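Local coordinates for acyl-coenzyme A oxidase 3 (Yarrowia lipolytica, PDB 5YS9), which oxidises acyl-CoA thioesters to trans-2-enoyl-CoA with FAD, passing the electrons to oxygen to give hydrogen peroxide in peroxisomal fatty acid beta-oxidation, at residues N51-L62 with K102-H111. Residues are numbered along the deposited sequence; the frame is centred on the assembly and turned at random.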
loop_
_atom_site.group_PDB
_atom_site.type_symbol
_atom_site.label_atom_id
_atom_site.label_comp_id
_atom_site.label_asym_id
_atom_site.label_seq_id
_atom_site.Cartn_x
_atom_site.Cartn_y
_atom_site.Cartn_z
ATOM N N ASN A 51 22.701 -14.610 -21.253
ATOM C CA ASN A 51 21.761 -14.447 -20.182
ATOM C C ASN A 51 20.300 -14.410 -20.731
ATOM O O ASN A 51 19.405 -15.007 -20.119
ATOM C CB ASN A 51 22.077 -13.177 -19.394
ATOM C CG ASN A 51 23.319 -13.288 -18.495
ATOM O OD1 ASN A 51 23.805 -14.357 -18.229
ATOM N ND2 ASN A 51 23.798 -12.139 -18.004
ATOM N N VAL A 52 20.073 -13.752 -21.879
ATOM C CA VAL A 52 18.734 -13.570 -22.400
ATOM C C VAL A 52 18.209 -14.890 -22.823
ATOM O O VAL A 52 17.093 -15.221 -22.469
ATOM C CB VAL A 52 18.622 -12.509 -23.523
ATOM C CG1 VAL A 52 17.276 -12.566 -24.268
ATOM C CG2 VAL A 52 18.779 -11.116 -22.938
ATOM N N THR A 53 19.015 -15.681 -23.522
ATOM C CA THR A 53 18.557 -17.006 -23.961
ATOM C C THR A 53 18.254 -17.879 -22.745
ATOM O O THR A 53 17.286 -18.646 -22.755
ATOM C CB THR A 53 19.589 -17.759 -24.812
ATOM O OG1 THR A 53 20.776 -17.888 -24.034
ATOM C CG2 THR A 53 19.861 -17.036 -26.148
ATOM N N MET A 54 19.067 -17.761 -21.705
ATOM C CA MET A 54 18.842 -18.558 -20.507
ATOM C C MET A 54 17.476 -18.218 -19.854
ATOM O O MET A 54 16.672 -19.101 -19.537
ATOM C CB MET A 54 19.961 -18.358 -19.486
ATOM C CG MET A 54 19.832 -19.329 -18.337
ATOM S SD MET A 54 20.845 -18.878 -16.920
ATOM C CE MET A 54 22.192 -20.036 -17.051
ATOM N N ILE A 55 17.240 -16.934 -19.656
ATOM C CA ILE A 55 16.001 -16.451 -19.115
ATOM C C ILE A 55 14.831 -16.865 -19.995
ATOM O O ILE A 55 13.771 -17.186 -19.498
ATOM C CB ILE A 55 16.090 -14.926 -18.978
ATOM C CG1 ILE A 55 16.937 -14.616 -17.750
ATOM C CG2 ILE A 55 14.718 -14.241 -18.888
ATOM C CD1 ILE A 55 17.301 -13.163 -17.646
ATOM N N GLU A 56 15.006 -16.822 -21.295
ATOM C CA GLU A 56 13.946 -17.228 -22.176
ATOM C C GLU A 56 13.641 -18.695 -21.991
ATOM O O GLU A 56 12.502 -19.101 -22.002
ATOM C CB GLU A 56 14.318 -16.921 -23.611
ATOM C CG GLU A 56 13.895 -15.537 -24.033
ATOM C CD GLU A 56 14.593 -15.058 -25.278
ATOM O OE1 GLU A 56 15.312 -15.852 -25.904
ATOM O OE2 GLU A 56 14.415 -13.881 -25.623
ATOM N N ARG A 57 14.686 -19.485 -21.827
ATOM C CA ARG A 57 14.551 -20.902 -21.621
ATOM C C ARG A 57 13.813 -21.207 -20.339
ATOM O O ARG A 57 12.904 -22.011 -20.323
ATOM C CB ARG A 57 15.949 -21.487 -21.501
ATOM C CG ARG A 57 16.226 -22.692 -22.364
ATOM C CD ARG A 57 17.014 -23.750 -21.606
ATOM N NE ARG A 57 18.091 -23.191 -20.797
ATOM C CZ ARG A 57 18.355 -23.550 -19.547
ATOM N NH1 ARG A 57 17.627 -24.473 -18.945
ATOM N NH2 ARG A 57 19.353 -22.979 -18.903
ATOM N N LEU A 58 14.232 -20.561 -19.263
ATOM C CA LEU A 58 13.621 -20.750 -17.966
ATOM C C LEU A 58 12.168 -20.314 -17.912
ATOM O O LEU A 58 11.347 -20.993 -17.332
ATOM C CB LEU A 58 14.415 -19.998 -16.910
ATOM C CG LEU A 58 15.817 -20.501 -16.596
ATOM C CD1 LEU A 58 16.495 -19.585 -15.608
ATOM C CD2 LEU A 58 15.786 -21.916 -16.073
ATOM N N MET A 59 11.857 -19.177 -18.514
ATOM C CA MET A 59 10.505 -18.653 -18.491
ATOM C C MET A 59 9.542 -19.574 -19.209
ATOM O O MET A 59 8.460 -19.837 -18.734
ATOM C CB MET A 59 10.463 -17.266 -19.124
ATOM C CG MET A 59 10.703 -16.130 -18.151
ATOM S SD MET A 59 11.077 -14.561 -18.931
ATOM C CE MET A 59 9.685 -13.611 -18.381
ATOM N N THR A 60 9.961 -20.068 -20.360
ATOM C CA THR A 60 9.163 -21.012 -21.124
ATOM C C THR A 60 8.971 -22.362 -20.429
ATOM O O THR A 60 7.939 -22.972 -20.558
ATOM C CB THR A 60 9.500 -21.068 -22.642
ATOM O OG1 THR A 60 9.676 -22.415 -23.063
ATOM C CG2 THR A 60 10.711 -20.297 -22.971
ATOM N N GLU A 61 9.973 -22.811 -19.694
ATOM C CA GLU A 61 9.866 -24.024 -18.900
ATOM C C GLU A 61 8.837 -23.909 -17.792
ATOM O O GLU A 61 8.138 -24.848 -17.486
ATOM C CB GLU A 61 11.213 -24.400 -18.308
ATOM C CG GLU A 61 12.052 -25.280 -19.203
ATOM C CD GLU A 61 13.518 -25.245 -18.863
ATOM O OE1 GLU A 61 13.872 -24.752 -17.792
ATOM O OE2 GLU A 61 14.316 -25.721 -19.671
ATOM N N LEU A 62 8.787 -22.752 -17.164
ATOM C CA LEU A 62 7.823 -22.494 -16.116
ATOM C C LEU A 62 6.391 -22.370 -16.589
ATOM O O LEU A 62 5.485 -22.972 -16.049
ATOM C CB LEU A 62 8.202 -21.204 -15.393
ATOM C CG LEU A 62 9.472 -21.180 -14.552
ATOM C CD1 LEU A 62 9.965 -19.766 -14.352
ATOM C CD2 LEU A 62 9.237 -21.837 -13.220
ATOM N N LYS A 102 23.181 -20.807 -10.739
ATOM C CA LYS A 102 22.702 -19.602 -11.406
ATOM C C LYS A 102 21.298 -19.858 -12.010
ATOM O O LYS A 102 20.398 -19.014 -11.948
ATOM C CB LYS A 102 23.693 -19.158 -12.509
ATOM C CG LYS A 102 23.410 -17.792 -13.118
ATOM C CD LYS A 102 24.275 -17.508 -14.338
ATOM C CE LYS A 102 24.423 -15.996 -14.588
ATOM N NZ LYS A 102 24.569 -15.650 -16.041
ATOM N N GLU A 103 21.133 -21.028 -12.598
ATOM C CA GLU A 103 19.878 -21.355 -13.214
ATOM C C GLU A 103 18.782 -21.469 -12.173
ATOM O O GLU A 103 17.683 -20.960 -12.369
ATOM C CB GLU A 103 20.000 -22.656 -13.984
ATOM C CG GLU A 103 20.787 -22.512 -15.263
ATOM C CD GLU A 103 21.002 -23.830 -15.939
ATOM O OE1 GLU A 103 21.279 -24.838 -15.268
ATOM O OE2 GLU A 103 20.898 -23.842 -17.159
ATOM N N ALA A 104 19.114 -22.149 -11.080
ATOM C CA ALA A 104 18.196 -22.436 -9.996
ATOM C C ALA A 104 17.759 -21.139 -9.297
ATOM O O ALA A 104 16.572 -20.909 -9.099
ATOM C CB ALA A 104 18.831 -23.413 -9.019
ATOM N N LEU A 105 18.691 -20.265 -8.978
ATOM C CA LEU A 105 18.322 -18.966 -8.395
ATOM C C LEU A 105 17.342 -18.173 -9.299
ATOM O O LEU A 105 16.348 -17.622 -8.820
ATOM C CB LEU A 105 19.571 -18.123 -8.111
ATOM C CG LEU A 105 19.310 -16.743 -7.472
ATOM C CD1 LEU A 105 18.654 -16.912 -6.099
ATOM C CD2 LEU A 105 20.580 -15.914 -7.359
ATOM N N LEU A 106 17.637 -18.170 -10.596
ATOM C CA LEU A 106 16.975 -17.338 -11.550
ATOM C C LEU A 106 15.623 -17.972 -11.907
ATOM O O LEU A 106 14.652 -17.257 -12.095
ATOM C CB LEU A 106 17.883 -17.144 -12.745
ATOM C CG LEU A 106 18.032 -15.819 -13.489
ATOM C CD1 LEU A 106 18.108 -14.572 -12.615
ATOM C CD2 LEU A 106 19.285 -15.930 -14.374
ATOM N N ARG A 107 15.546 -19.294 -11.905
ATOM C CA ARG A 107 14.270 -19.968 -12.038
ATOM C C ARG A 107 13.321 -19.675 -10.881
ATOM O O ARG A 107 12.152 -19.433 -11.099
ATOM C CB ARG A 107 14.459 -21.470 -12.156
ATOM C CG ARG A 107 13.202 -22.199 -12.593
ATOM C CD ARG A 107 13.278 -23.687 -12.337
ATOM N NE ARG A 107 14.227 -24.347 -13.211
ATOM C CZ ARG A 107 14.010 -24.584 -14.487
ATOM N NH1 ARG A 107 12.877 -24.217 -15.041
ATOM N NH2 ARG A 107 14.927 -25.180 -15.210
ATOM N N SER A 108 13.824 -19.691 -9.656
ATOM C CA SER A 108 12.997 -19.350 -8.526
ATOM C C SER A 108 12.599 -17.841 -8.483
ATOM O O SER A 108 11.561 -17.508 -7.953
ATOM C CB SER A 108 13.583 -19.893 -7.217
ATOM O OG SER A 108 14.516 -19.016 -6.678
ATOM N N GLN A 109 13.356 -16.955 -9.102
ATOM C CA GLN A 109 13.020 -15.520 -9.114
ATOM C C GLN A 109 11.998 -15.189 -10.226
ATOM O O GLN A 109 11.065 -14.394 -10.063
ATOM C CB GLN A 109 14.272 -14.680 -9.386
ATOM C CG GLN A 109 15.277 -14.473 -8.267
ATOM C CD GLN A 109 16.455 -13.588 -8.739
ATOM O OE1 GLN A 109 17.170 -13.929 -9.715
ATOM N NE2 GLN A 109 16.646 -12.454 -8.077
ATOM N N LEU A 110 12.227 -15.768 -11.386
ATOM C CA LEU A 110 11.263 -15.704 -12.469
ATOM C C LEU A 110 9.863 -16.221 -12.036
ATOM O O LEU A 110 8.856 -15.631 -12.393
ATOM C CB LEU A 110 11.768 -16.483 -13.688
ATOM C CG LEU A 110 13.033 -15.908 -14.360
ATOM C CD1 LEU A 110 13.636 -16.971 -15.251
ATOM C CD2 LEU A 110 12.714 -14.639 -15.140
ATOM N N HIS A 111 9.840 -17.312 -11.287
ATOM C CA HIS A 111 8.613 -17.936 -10.843
ATOM C C HIS A 111 7.914 -17.060 -9.821
ATOM O O HIS A 111 6.693 -17.147 -9.697
ATOM C CB HIS A 111 8.925 -19.297 -10.205
ATOM C CG HIS A 111 7.714 -20.121 -9.891
ATOM N ND1 HIS A 111 7.628 -20.919 -8.772
ATOM C CD2 HIS A 111 6.540 -20.267 -10.549
ATOM C CE1 HIS A 111 6.464 -21.547 -8.778
ATOM N NE2 HIS A 111 5.782 -21.158 -9.839
#
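E61 OE1 takes two bonds from one guanidinium, with R107 NH2 at 2.8 Å on its syn side, tilted out of the carboxylate plane, and R107 NH1 at 3.0 Å on its anti side. This end-on grip, with carboxylate and guanidinium planes only 22° apart, illustrates how a helix pair of the N-terminal acyl-CoA oxidase domain, crossing at -55°, joins a salt-bridge network to knobs-into-holes packing. R107 starts with CG anti to its own N (chi1 -168°) and bends at chi3, which brings the guanidinium across L58; L58 CD2 lies off-centre over one face, 3.5 Å from R107 NH2. D99 holds R107 NE in a second salt bridge, which probably helps fix the group's rotation. A methionine in its place would probably leave E61 OE1 and D99 without the guanidinium that pairs with them. R57 links the pairs: its NH1 makes a long salt bridge to E61 OE2, and its NH2 one of doubtfully short modelled length to E103 OE2. M54 CE packs on E103 CG. Beneath these charges, L58 fits among E103, L106, R107 and L110, and L110 returns the knob among I55, L58, M59 and L62. L110 CD1 touches L58 CB at 3.5 Å, and L110 CD2 reaches M59 CG at 3.9 Å.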